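Local coordinates for protein Bm4233, isoform b (Brugia malayi, PDB 6ANY) that probably binds and carries sterols or related lipids as a secreted venom allergen-like member of the CAP family of a filarial parasite, at residues Thr136-Gly141 against Cys164-Ala169; Lys113-Asn118 against Asp125-Gln130; Pro10-Asp15 against Asn97-Glu102; Asn64-Gly69 against Gly149-Cys154. One frame throughout, in Å; residues are numbered along the deposited sequence.

Interaction 1 (Thr136-Gly141 against Cys164-Ala169)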
loop_
_atom_site.group_PDB
_atom_site.type_symbol
_atom_site.label_atom_id
_atom_site.label_comp_id
_atom_site.label_asym_id
_atom_site.label_seq_id
_atom_site.Cartn_x
_atom_site.Cartn_y
_atom_site.Cartn_z
ATOM N N THR A 136 -5.079 -3.891 -4.172
ATOM C CA THR A 136 -4.586 -3.614 -5.513
ATOM C C THR A 136 -3.717 -2.367 -5.538
ATOM O O THR A 136 -2.657 -2.389 -6.158
ATOM C CB THR A 136 -5.689 -3.611 -6.551
ATOM O OG1 THR A 136 -6.730 -2.699 -6.201
ATOM C CG2 THR A 136 -6.267 -5.057 -6.790
ATOM N N GLN A 137 -4.058 -1.362 -4.723
ATOM C CA GLN A 137 -3.239 -0.168 -4.593
ATOM C C GLN A 137 -1.908 -0.520 -3.951
ATOM O O GLN A 137 -0.882 -0.016 -4.367
ATOM C CB GLN A 137 -3.989 0.892 -3.819
ATOM C CG GLN A 137 -3.245 2.153 -3.519
ATOM C CD GLN A 137 -2.834 2.892 -4.764
ATOM O OE1 GLN A 137 -3.576 3.778 -5.253
ATOM N NE2 GLN A 137 -1.634 2.598 -5.255
ATOM N N MET A 138 -1.917 -1.368 -2.914
ATOM C CA MET A 138 -0.660 -1.755 -2.262
ATOM C C MET A 138 0.184 -2.563 -3.233
ATOM O O MET A 138 1.398 -2.593 -3.116
ATOM C CB MET A 138 -0.880 -2.649 -1.000
ATOM C CG MET A 138 -1.504 -1.977 0.193
ATOM S SD MET A 138 -1.653 -3.037 1.598
ATOM C CE MET A 138 0.063 -3.313 2.120
ATOM N N ALA A 139 -0.478 -3.313 -4.122
ATOM C CA ALA A 139 0.230 -4.130 -5.110
ATOM C C ALA A 139 0.524 -3.473 -6.468
ATOM O O ALA A 139 1.026 -4.132 -7.337
ATOM C CB ALA A 139 -0.530 -5.399 -5.305
ATOM N N TRP A 140 0.196 -2.199 -6.652
ATOM C CA TRP A 140 0.148 -1.598 -7.980
ATOM C C TRP A 140 1.582 -1.356 -8.442
ATOM O O TRP A 140 2.321 -0.606 -7.838
ATOM C CB TRP A 140 -0.622 -0.306 -7.928
ATOM C CG TRP A 140 -1.036 0.204 -9.214
ATOM C CD1 TRP A 140 -0.475 1.216 -9.906
ATOM C CD2 TRP A 140 -2.187 -0.221 -9.944
ATOM N NE1 TRP A 140 -1.195 1.439 -11.080
ATOM C CE2 TRP A 140 -2.248 0.554 -11.124
ATOM C CE3 TRP A 140 -3.131 -1.233 -9.745
ATOM C CZ2 TRP A 140 -3.218 0.327 -12.134
ATOM C CZ3 TRP A 140 -4.127 -1.419 -10.688
ATOM C CH2 TRP A 140 -4.165 -0.631 -11.889
ATOM N N GLY A 141 1.983 -2.073 -9.480
ATOM C CA GLY A 141 3.368 -2.006 -9.965
ATOM C C GLY A 141 3.870 -0.647 -10.295
ATOM O O GLY A 141 4.983 -0.291 -9.944
ATOM N N CYS A 164 -3.165 6.051 4.395
ATOM C CA CYS A 164 -2.000 5.974 3.516
ATOM C C CYS A 164 -2.386 6.532 2.166
ATOM O O CYS A 164 -3.470 6.198 1.639
ATOM C CB CYS A 164 -1.449 4.559 3.430
ATOM S SG CYS A 164 -0.509 3.952 4.832
ATOM N N HIS A 165 -1.504 7.376 1.639
ATOM C CA HIS A 165 -1.553 7.934 0.277
ATOM C C HIS A 165 -0.466 7.385 -0.633
ATOM O O HIS A 165 0.683 7.202 -0.225
ATOM C CB HIS A 165 -1.438 9.442 0.323
ATOM C CG HIS A 165 -2.688 10.110 0.794
ATOM N ND1 HIS A 165 -2.777 11.465 1.002
ATOM C CD2 HIS A 165 -3.912 9.608 1.060
ATOM C CE1 HIS A 165 -4.003 11.775 1.361
ATOM N NE2 HIS A 165 -4.717 10.667 1.383
ATOM N N TYR A 166 -0.839 7.139 -1.883
ATOM C CA TYR A 166 0.045 6.457 -2.850
ATOM C C TYR A 166 0.134 7.246 -4.111
ATOM O O TYR A 166 -0.870 7.778 -4.574
ATOM C CB TYR A 166 -0.490 5.073 -3.193
ATOM C CG TYR A 166 -0.842 4.198 -1.982
ATOM C CD1 TYR A 166 -1.968 4.439 -1.232
ATOM C CD2 TYR A 166 -0.025 3.143 -1.608
ATOM C CE1 TYR A 166 -2.279 3.645 -0.134
ATOM C CE2 TYR A 166 -0.302 2.382 -0.532
ATOM C CZ TYR A 166 -1.431 2.617 0.208
ATOM O OH TYR A 166 -1.631 1.754 1.259
ATOM N N SER A 167 1.324 7.316 -4.697
ATOM C CA SER A 167 1.514 8.032 -5.956
ATOM C C SER A 167 2.576 7.361 -6.821
ATOM O O SER A 167 3.645 6.998 -6.332
ATOM C CB SER A 167 1.895 9.490 -5.690
ATOM O OG SER A 167 2.163 10.175 -6.900
ATOM N N PRO A 168 2.280 7.197 -8.108
ATOM C CA PRO A 168 1.006 7.632 -8.679
ATOM C C PRO A 168 -0.119 6.712 -8.237
ATOM O O PRO A 168 0.122 5.586 -7.799
ATOM C CB PRO A 168 1.237 7.495 -10.185
ATOM C CG PRO A 168 2.251 6.410 -10.305
ATOM C CD PRO A 168 3.150 6.559 -9.111
ATOM N N ALA A 169 -1.342 7.205 -8.356
ATOM C CA ALA A 169 -2.509 6.473 -7.959
ATOM C C ALA A 169 -2.680 5.233 -8.776
ATOM O O ALA A 169 -2.439 5.237 -9.915
ATOM C CB ALA A 169 -3.740 7.329 -7.996
#
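Gln137 lies over one face of the phenol ring of Tyr166, and its aliphatic part does most of the touching. Gln137 CG sits 3.6 Å from the Tyr166 ring centroid and only 18° off the ring normal, displaced from the middle toward Tyr166 CG and CD1, which makes a CH-pi contact. With its CG anti to the backbone N (chi1 176°), Gln137 reaches out from helix 133-138 toward the strand; a bend at chi2 then lays the amide nearly parallel to the ring, the two planes 7° apart. The amide has slid off toward the root of the tyrosine, where Gln137 NE2 approaches Tyr166 CB at 3.4 Å. The two side chains therefore run past each other in opposite directions. Both ends of the glutamine amide are bonded just beyond the two segments, OE1 taking the backbone N-H of Gly170 and NE2 giving to Thr143 OG1, which should fix the rotation of the buried amide. At the far end of the ring, Met138 CG comes within 3.9 Å of Tyr166 OH, and that hydroxyl is hydrogen-bonded to Asn82. Trp140 adds a looser contact at the periphery, its NE1 4.2 Å from Ala169 O, beyond the cis peptide bond that precedes Pro168. Trp107 of helix 99-108 packs on both Met138 and Tyr166. This is helix-on-sheet packing in the centre of the alpha-beta-alpha sandwich of CAP proteins, with helix 133-138 seated against the end of strand 159-167.

Interaction 2 (Lys113-Asn118 against Asp125-Gln130)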
loop_
_atom_site.group_PDB
_atom_site.type_symbol
_atom_site.label_atom_id
_atom_site.label_comp_id
_atom_site.label_asym_id
_atom_site.label_seq_id
_atom_site.Cartn_x
_atom_site.Cartn_y
_atom_site.Cartn_z
ATOM N N LYS A 113 -8.540 -13.468 0.879
ATOM C CA LYS A 113 -9.982 -13.544 1.269
ATOM C C LYS A 113 -10.995 -13.155 0.199
ATOM O O LYS A 113 -12.034 -13.761 0.174
ATOM C CB LYS A 113 -10.280 -12.696 2.487
ATOM C CG LYS A 113 -9.390 -12.951 3.669
ATOM C CD LYS A 113 -9.277 -14.418 4.083
ATOM C CE LYS A 113 -10.169 -14.804 5.249
ATOM N NZ LYS A 113 -9.543 -15.833 6.144
ATOM N N LEU A 114 -10.704 -12.154 -0.642
ATOM C CA LEU A 114 -11.666 -11.641 -1.624
ATOM C C LEU A 114 -11.242 -11.640 -3.113
ATOM O O LEU A 114 -12.082 -11.361 -3.991
ATOM C CB LEU A 114 -12.036 -10.233 -1.254
ATOM C CG LEU A 114 -12.690 -10.064 0.126
ATOM C CD1 LEU A 114 -12.647 -8.594 0.458
ATOM C CD2 LEU A 114 -14.128 -10.580 0.101
ATOM N N TYR A 115 -9.981 -11.848 -3.404
ATOM C CA TYR A 115 -9.453 -11.690 -4.782
ATOM C C TYR A 115 -9.495 -13.044 -5.514
ATOM O O TYR A 115 -8.733 -13.926 -5.243
ATOM C CB TYR A 115 -8.053 -11.110 -4.764
ATOM C CG TYR A 115 -7.507 -10.797 -6.110
ATOM C CD1 TYR A 115 -6.816 -11.747 -6.859
ATOM C CD2 TYR A 115 -7.681 -9.580 -6.640
ATOM C CE1 TYR A 115 -6.305 -11.447 -8.102
ATOM C CE2 TYR A 115 -7.140 -9.269 -7.854
ATOM C CZ TYR A 115 -6.494 -10.239 -8.596
ATOM O OH TYR A 115 -5.975 -9.934 -9.805
ATOM N N LYS A 116 -10.434 -13.176 -6.430
ATOM C CA LYS A 116 -10.583 -14.416 -7.149
ATOM C C LYS A 116 -9.478 -14.556 -8.192
ATOM O O LYS A 116 -8.904 -13.564 -8.686
ATOM C CB LYS A 116 -11.966 -14.472 -7.856
ATOM C CG LYS A 116 -11.973 -13.687 -9.165
ATOM C CD LYS A 116 -13.364 -13.593 -9.819
ATOM C CE LYS A 116 -13.279 -12.643 -10.986
ATOM N NZ LYS A 116 -14.573 -12.407 -11.627
ATOM N N GLN A 117 -9.179 -15.797 -8.523
ATOM C CA GLN A 117 -8.231 -16.106 -9.602
ATOM C C GLN A 117 -8.450 -15.210 -10.824
ATOM O O GLN A 117 -9.557 -15.220 -11.399
ATOM C CB GLN A 117 -8.383 -17.578 -9.998
ATOM C CG GLN A 117 -7.681 -17.947 -11.298
ATOM C CD GLN A 117 -6.462 -18.749 -11.035
ATOM O OE1 GLN A 117 -5.409 -18.191 -10.725
ATOM N NE2 GLN A 117 -6.610 -20.089 -11.092
ATOM N N ASN A 118 -7.403 -14.431 -11.186
ATOM C CA ASN A 118 -7.434 -13.438 -12.256
ATOM C C ASN A 118 -6.111 -13.509 -13.093
ATOM O O ASN A 118 -5.278 -12.639 -12.980
ATOM C CB ASN A 118 -7.622 -12.006 -11.683
ATOM C CG ASN A 118 -7.851 -10.961 -12.785
ATOM O OD1 ASN A 118 -8.472 -11.290 -13.787
ATOM N ND2 ASN A 118 -7.320 -9.712 -12.627
ATOM N N ASP A 125 -13.719 -4.452 -14.511
ATOM C CA ASP A 125 -14.870 -4.083 -13.679
ATOM C C ASP A 125 -15.283 -5.216 -12.751
ATOM O O ASP A 125 -15.677 -4.955 -11.604
ATOM C CB ASP A 125 -16.106 -3.669 -14.547
ATOM C CG ASP A 125 -15.925 -2.318 -15.272
ATOM O OD1 ASP A 125 -15.027 -1.523 -14.886
ATOM O OD2 ASP A 125 -16.687 -2.043 -16.252
ATOM N N ASP A 126 -15.266 -6.453 -13.243
ATOM C CA ASP A 126 -15.687 -7.595 -12.416
ATOM C C ASP A 126 -14.644 -7.891 -11.280
ATOM O O ASP A 126 -15.016 -8.366 -10.187
ATOM C CB ASP A 126 -15.919 -8.847 -13.262
ATOM C CG ASP A 126 -14.645 -9.323 -13.943
ATOM O OD1 ASP A 126 -14.052 -8.514 -14.709
ATOM O OD2 ASP A 126 -14.171 -10.473 -13.675
ATOM N N VAL A 127 -13.348 -7.657 -11.567
ATOM C CA VAL A 127 -12.325 -7.797 -10.547
ATOM C C VAL A 127 -12.493 -6.681 -9.474
ATOM O O VAL A 127 -12.486 -6.984 -8.272
ATOM C CB VAL A 127 -10.907 -7.749 -11.165
ATOM C CG1 VAL A 127 -9.849 -7.718 -10.048
ATOM C CG2 VAL A 127 -10.691 -9.001 -12.019
ATOM N N ALA A 128 -12.665 -5.420 -9.932
ATOM C CA ALA A 128 -12.823 -4.218 -9.084
ATOM C C ALA A 128 -13.999 -4.270 -8.124
ATOM O O ALA A 128 -13.911 -3.848 -7.002
ATOM C CB ALA A 128 -12.994 -3.001 -9.954
ATOM N N ARG A 129 -15.075 -4.862 -8.583
ATOM C CA ARG A 129 -16.316 -4.994 -7.866
ATOM C C ARG A 129 -16.200 -5.879 -6.614
ATOM O O ARG A 129 -17.028 -5.798 -5.754
ATOM C CB ARG A 129 -17.390 -5.532 -8.866
ATOM C CG ARG A 129 -18.724 -5.941 -8.265
ATOM C CD ARG A 129 -19.772 -6.280 -9.345
ATOM N NE ARG A 129 -20.968 -5.446 -9.127
ATOM C CZ ARG A 129 -22.178 -5.864 -8.769
ATOM N NH1 ARG A 129 -22.464 -7.163 -8.563
ATOM N NH2 ARG A 129 -23.117 -4.928 -8.606
ATOM N N GLN A 130 -15.181 -6.736 -6.562
ATOM C CA GLN A 130 -14.899 -7.575 -5.413
ATOM C C GLN A 130 -14.424 -6.870 -4.102
ATOM O O GLN A 130 -14.453 -7.483 -3.036
ATOM C CB GLN A 130 -13.830 -8.586 -5.772
ATOM C CG GLN A 130 -14.203 -9.658 -6.785
ATOM C CD GLN A 130 -12.980 -10.425 -7.178
ATOM O OE1 GLN A 130 -12.930 -11.628 -6.986
ATOM N NE2 GLN A 130 -11.944 -9.724 -7.639
HETATM O O HOH W 1 -9.605 -11.028 -8.879
#
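Gln130 reaches across the turn after helix 110-114 and overlaps the backbone from Leu114 to Lys116, burying more surface than any other residue here. Its OE1 accepts the N-H of Lys116 at 3.0 Å (Lys116 N to Gln130 OE1, 152° at the hydrogen), the donor tilted 24° from the carbonyl plane. The same Gln130 OE1 lies 3.1 Å from Leu114 O, a close approach of two acceptors. The other end of the amide is turned back on the preceding turn: Gln130 NE2 gives a nearly straight bond of 2.9 Å to Val127 O, which also accepts from Gln130 N. NE2 is joined to Lys116 O through a water that sits over the centre of one face of the Tyr115 ring, 3.0 Å above its plane. Beyond CG, Lys116 runs extended over the glutamine carbonyl, crossing it at about a right angle, and ends in a salt bridge of 2.8 Å from Lys116 NZ to Asp126 OD2, on the anti lone pair; Thr124 binds the other carboxylate oxygen. The two methyls of Val127 divide their contacts. CG1 meets Tyr115 CE2 at 3.8 Å, while CG2 lies against the Asn118 amide, 3.5 Å from ND2. That ND2 donates to Tyr115 OH and to Asn122 O. A glutamine side chain thus joins the loop after helix 110-114 to the segment carrying helix 125-128, within the CAP domain and close to the glycan-bearing surface around Asn122.

Interaction 3 (Pro10-Asp15 against Asn97-Glu102); sequences PQQRKD and NTAGTE
Gln12 covers the start of helix 99-108 and has by far the largest share of the buried surface, with Thr101, Asp15 and Asn97 each contributing about half as much. Its chain leaves the helix extended at chi1 and kinks at the next bond (chi2 107°), which carries the amide to helix 99-108. There Gln12 OE1 accepts the N-H of Gly100 at 2.9 Å (162° at the hydrogen), with the donor tilted 35° from the carbonyl plane. The oxygen comes up directly against the backbone at Gly100. A water 2.8 Å from Gln12 OE1 probably donates to it and also meets Thr101 OG1. The NE2 end is tied to Arg96 O, just before the second segment, so both ends of the amide are held.

Thr101 turns its methyl to the first helix: CG2 lies 3.6 Å from Asp15 O and 4.0 Å from Asp15 CB. The carboxylate of Asp15 makes its link through solvent. One water lies 2.6 Å from Asp15 OD2 and 2.9 Å from Asn97 O; a second is 2.7 Å from Asn97 O, with a weak, long bond to the same OD2. The chemistry is thus that of a hydrated polar seam, in which a side-chain amide meets one of the first N-H groups of a helix, an end where N-H donors lack partners within the helix, and waters bridge Gln12 to Thr101 and Asp15 to Asn97.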
loop_
_atom_site.group_PDB
_atom_site.type_symbol
_atom_site.label_atom_id
_atom_site.label_comp_id
_atom_site.label_asym_id
_atom_site.label_seq_id
_atom_site.Cartn_x
_atom_site.Cartn_y
_atom_site.Cartn_z
ATOM N N PRO A 10 10.314 7.835 12.760
ATOM C CA PRO A 10 11.029 7.275 11.652
ATOM C C PRO A 10 10.817 5.802 11.497
ATOM O O PRO A 10 10.679 5.312 10.339
ATOM C CB PRO A 10 12.485 7.580 11.976
ATOM C CG PRO A 10 12.410 8.856 12.840
ATOM C CD PRO A 10 11.184 8.678 13.627
ATOM N N GLN A 11 10.771 5.103 12.617
ATOM C CA GLN A 11 10.541 3.675 12.610
ATOM C C GLN A 11 9.191 3.221 12.086
ATOM O O GLN A 11 9.080 2.274 11.316
ATOM C CB GLN A 11 10.748 3.086 13.995
ATOM C CG GLN A 11 10.876 1.572 13.900
ATOM C CD GLN A 11 12.113 1.041 13.104
ATOM O OE1 GLN A 11 13.165 1.757 12.937
ATOM N NE2 GLN A 11 11.972 -0.228 12.569
ATOM N N GLN A 12 8.163 3.934 12.444
ATOM C CA GLN A 12 6.886 3.647 11.871
ATOM C C GLN A 12 6.924 3.767 10.347
ATOM O O GLN A 12 6.359 2.953 9.678
ATOM C CB GLN A 12 5.827 4.534 12.479
ATOM C CG GLN A 12 4.443 4.377 11.857
ATOM C CD GLN A 12 3.411 3.644 12.713
ATOM O OE1 GLN A 12 2.924 2.570 12.363
ATOM N NE2 GLN A 12 3.084 4.236 13.831
ATOM N N ARG A 13 7.566 4.788 9.814
ATOM C CA ARG A 13 7.629 5.002 8.391
ATOM C C ARG A 13 8.380 3.858 7.726
ATOM O O ARG A 13 7.913 3.266 6.771
ATOM C CB ARG A 13 8.354 6.288 8.110
ATOM C CG ARG A 13 7.709 7.493 8.696
ATOM C CD ARG A 13 8.469 8.735 8.324
ATOM N NE ARG A 13 7.807 9.944 8.827
ATOM C CZ ARG A 13 8.178 10.642 9.883
ATOM N NH1 ARG A 13 9.279 10.372 10.572
ATOM N NH2 ARG A 13 7.462 11.677 10.224
ATOM N N LYS A 14 9.497 3.487 8.314
ATOM C CA LYS A 14 10.264 2.360 7.810
ATOM C C LYS A 14 9.503 1.049 7.840
ATOM O O LYS A 14 9.550 0.273 6.898
ATOM C CB LYS A 14 11.517 2.123 8.626
ATOM C CG LYS A 14 12.527 3.224 8.525
ATOM C CD LYS A 14 13.745 3.030 9.454
ATOM C CE LYS A 14 14.107 4.285 10.261
ATOM N NZ LYS A 14 15.599 4.519 10.268
ATOM N N ASP A 15 8.830 0.763 8.948
ATOM C CA ASP A 15 8.094 -0.485 9.052
ATOM C C ASP A 15 6.993 -0.578 7.958
ATOM O O ASP A 15 6.698 -1.667 7.407
ATOM C CB ASP A 15 7.505 -0.609 10.448
ATOM C CG ASP A 15 8.560 -0.863 11.516
ATOM O OD1 ASP A 15 9.728 -1.066 11.170
ATOM O OD2 ASP A 15 8.226 -0.833 12.731
ATOM N N ASN A 97 2.287 2.265 17.547
ATOM C CA ASN A 97 3.562 1.891 16.995
ATOM C C ASN A 97 3.469 0.778 15.893
ATOM O O ASN A 97 4.353 0.669 15.082
ATOM C CB ASN A 97 4.631 1.613 18.114
ATOM C CG ASN A 97 4.365 0.365 18.956
ATOM O OD1 ASN A 97 3.707 -0.602 18.536
ATOM N ND2 ASN A 97 4.906 0.382 20.207
ATOM N N THR A 98 2.408 -0.021 15.881
ATOM C CA THR A 98 2.125 -0.945 14.807
ATOM C C THR A 98 0.917 -0.519 13.971
ATOM O O THR A 98 0.310 -1.338 13.258
ATOM C CB THR A 98 1.817 -2.332 15.389
ATOM O OG1 THR A 98 0.756 -2.207 16.342
ATOM C CG2 THR A 98 3.077 -2.930 16.087
ATOM N N ALA A 99 0.497 0.739 14.036
ATOM C CA ALA A 99 -0.739 1.094 13.276
ATOM C C ALA A 99 -0.592 0.854 11.777
ATOM O O ALA A 99 -1.488 0.250 11.156
ATOM C CB ALA A 99 -1.128 2.505 13.518
ATOM N N GLY A 100 0.537 1.303 11.197
ATOM C CA GLY A 100 0.760 1.199 9.754
ATOM C C GLY A 100 0.828 -0.205 9.244
ATOM O O GLY A 100 0.227 -0.524 8.228
ATOM N N THR A 101 1.448 -1.088 10.017
ATOM C CA THR A 101 1.647 -2.468 9.608
ATOM C C THR A 101 0.381 -3.296 9.856
ATOM O O THR A 101 0.098 -4.293 9.146
ATOM C CB THR A 101 2.873 -3.119 10.318
ATOM O OG1 THR A 101 2.824 -2.900 11.745
ATOM C CG2 THR A 101 4.159 -2.615 9.715
ATOM N N GLU A 102 -0.375 -2.931 10.876
ATOM C CA GLU A 102 -1.646 -3.565 11.059
ATOM C C GLU A 102 -2.586 -3.177 9.926
ATOM O O GLU A 102 -3.367 -4.025 9.418
ATOM C CB GLU A 102 -2.264 -3.175 12.418
ATOM C CG GLU A 102 -1.713 -3.943 13.637
ATOM C CD GLU A 102 -1.866 -5.463 13.434
ATOM O OE1 GLU A 102 -2.999 -5.988 13.427
ATOM O OE2 GLU A 102 -0.848 -6.112 13.126
HETATM O O HOH W 2 3.687 -0.003 11.755
HETATM O O HOH W 3 5.652 -1.170 13.189
HETATM O O HOH W 4 6.921 1.467 14.823
#

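Interaction 4 (Asn64-Gly69 against Gly149-Cys154)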
loop_
_atom_site.group_PDB
_atom_site.type_symbol
_atom_site.label_atom_id
_atom_site.label_comp_id
_atom_site.label_asym_id
_atom_site.label_seq_id
_atom_site.Cartn_x
_atom_site.Cartn_y
_atom_site.Cartn_z
ATOM N N ASN A 64 -6.065 13.387 11.026
ATOM C CA ASN A 64 -6.446 14.348 12.066
ATOM C C ASN A 64 -7.942 14.584 12.178
ATOM O O ASN A 64 -8.377 14.928 13.230
ATOM C CB ASN A 64 -5.755 15.724 11.767
ATOM C CG ASN A 64 -4.238 15.681 12.006
ATOM O OD1 ASN A 64 -3.723 14.696 12.558
ATOM N ND2 ASN A 64 -3.525 16.691 11.575
ATOM N N GLN A 65 -8.718 14.387 11.105
ATOM C CA GLN A 65 -10.171 14.542 11.151
ATOM C C GLN A 65 -10.892 13.466 11.935
ATOM O O GLN A 65 -12.016 13.716 12.341
ATOM C CB GLN A 65 -10.785 14.586 9.756
ATOM C CG GLN A 65 -10.278 15.661 8.853
ATOM C CD GLN A 65 -10.320 17.011 9.480
ATOM O OE1 GLN A 65 -11.373 17.491 9.925
ATOM N NE2 GLN A 65 -9.159 17.651 9.533
ATOM N N CYS A 66 -10.240 12.297 12.161
ATOM C CA CYS A 66 -10.824 11.163 12.847
ATOM C C CYS A 66 -12.127 10.699 12.163
ATOM O O CYS A 66 -13.144 10.418 12.796
ATOM C CB CYS A 66 -11.045 11.475 14.311
ATOM S SG CYS A 66 -9.511 11.620 15.228
ATOM N N VAL A 67 -12.091 10.622 10.838
ATOM C CA VAL A 67 -13.227 10.164 10.095
ATOM C C VAL A 67 -12.852 8.932 9.361
ATOM O O VAL A 67 -11.903 8.946 8.524
ATOM C CB VAL A 67 -13.656 11.228 9.059
ATOM C CG1 VAL A 67 -14.760 10.707 8.177
ATOM C CG2 VAL A 67 -14.189 12.515 9.755
ATOM N N PHE A 68 -13.620 7.856 9.579
ATOM C CA PHE A 68 -13.414 6.617 8.844
ATOM C C PHE A 68 -14.063 6.739 7.499
ATOM O O PHE A 68 -15.248 6.350 7.314
ATOM C CB PHE A 68 -14.021 5.433 9.612
ATOM C CG PHE A 68 -13.799 4.124 8.946
ATOM C CD1 PHE A 68 -12.483 3.633 8.712
ATOM C CD2 PHE A 68 -14.864 3.370 8.487
ATOM C CE1 PHE A 68 -12.286 2.420 8.068
ATOM C CE2 PHE A 68 -14.656 2.105 7.850
ATOM C CZ PHE A 68 -13.374 1.626 7.661
ATOM N N GLY A 69 -13.315 7.281 6.551
ATOM C CA GLY A 69 -13.804 7.445 5.178
ATOM C C GLY A 69 -12.744 8.088 4.318
ATOM O O GLY A 69 -11.686 8.511 4.788
ATOM N N GLY A 149 -0.478 8.659 7.513
ATOM C CA GLY A 149 -0.768 9.527 8.663
ATOM C C GLY A 149 -1.580 8.742 9.668
ATOM O O GLY A 149 -2.390 7.919 9.285
ATOM N N ILE A 150 -1.367 9.015 10.940
ATOM C CA ILE A 150 -1.995 8.254 12.003
ATOM C C ILE A 150 -2.584 9.153 13.076
ATOM O O ILE A 150 -1.957 10.159 13.530
ATOM C CB ILE A 150 -0.939 7.327 12.626
ATOM C CG1 ILE A 150 -0.540 6.248 11.614
ATOM C CG2 ILE A 150 -1.491 6.651 13.873
ATOM C CD1 ILE A 150 0.761 5.509 11.991
ATOM N N ALA A 151 -3.744 8.755 13.554
ATOM C CA ALA A 151 -4.438 9.478 14.642
ATOM C C ALA A 151 -4.851 8.487 15.685
ATOM O O ALA A 151 -5.521 7.546 15.362
ATOM C CB ALA A 151 -5.658 10.207 14.113
ATOM N N THR A 152 -4.489 8.714 16.936
ATOM C CA THR A 152 -4.934 7.883 18.048
ATOM C C THR A 152 -5.671 8.609 19.137
ATOM O O THR A 152 -5.902 8.047 20.215
ATOM C CB THR A 152 -3.720 7.176 18.687
ATOM O OG1 THR A 152 -2.657 8.119 18.932
ATOM C CG2 THR A 152 -3.241 6.099 17.775
ATOM N N ASN A 153 -6.037 9.842 18.864
ATOM C CA ASN A 153 -6.833 10.658 19.798
ATOM C C ASN A 153 -8.312 10.570 19.536
ATOM O O ASN A 153 -9.098 11.064 20.348
ATOM C CB ASN A 153 -6.470 12.134 19.737
ATOM C CG ASN A 153 -6.697 12.686 18.373
ATOM O OD1 ASN A 153 -6.001 12.276 17.457
ATOM N ND2 ASN A 153 -7.642 13.594 18.218
ATOM N N CYS A 154 -8.694 9.912 18.436
ATOM C CA CYS A 154 -10.096 9.782 18.009
ATOM C C CYS A 154 -10.933 9.104 19.091
ATOM O O CYS A 154 -10.432 8.209 19.805
ATOM C CB CYS A 154 -10.116 9.002 16.729
ATOM S SG CYS A 154 -8.979 9.663 15.421
HETATM O O HOH W 5 -7.522 14.921 15.727
#
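The loop that follows helix 53-63 runs beside the end of strand 145-153, with Asn64 CA 5.9 Å from Ala151 CA and Cys66 CA 5.4 Å from Cys154 CA; Cys66, the first residue to leave helical geometry, takes a positive phi of 57°. The contact turns on the disulfide between Cys66 SG and Cys154 SG, which bond at 2.0 Å with a chi3 of -75°. Both cysteines direct CB toward the partner segment, and each SG lies anti to its own carbonyl carbon, beside the backbone N. Cys66 CB and Cys154 CB are 3.6 Å apart.

Cys66 SG also rests against the strand, 4.3 Å from Ala151 CB, while Asn153 ND2 approaches the same sulfur, Cys66 SG, at 4.0 Å. That amide has a polar task as well: it gives its N-H to a water, which in turn donates to Asn64 O at 2.6 Å. The water thus links Asn64, just after helix 53-63, to Asn153 alongside the covalent bridge. The Asn64 side chain starts away from the strand, but its end bends nearer, and OD1 accepts from Gln60 NE2, which donates to Ile150 O too.

Farther along, the loop packs Phe68 edge-to-face on Trp87 of strand 80-87. The strand side belongs to the mixed four-stranded sheet: Gly149 and Ala151 pair with Ile163 and Ile161 of strand 159-167, and Cys154 packs on Thr159 and Ile161, so the disulfide ties the loop leaving helix 53-63 to the residue that follows strand 145-153.

Interaction 1 is the central one, a buried glutamine-tyrosine overlap near the middle of the chain, whereas the other three are only partly buried and lie farther out. Interactions 1 and 4 reach the same sheet through neighbouring strands, 159-167 and 145-153, one by packing and the other by a disulfide. Interaction 4 also touches interaction 3, where Ile150 CD1 packs on Gln12 and Ala99, so the strand and the two helix starts form one connected region. Interaction 2 lies across the chain's centre from interaction 3, their centres about 28 Å apart, though its nearest atoms come within about 4 Å of interaction 1; it relies on a salt bridge and a bridging amide, while interaction 3 is water-rich.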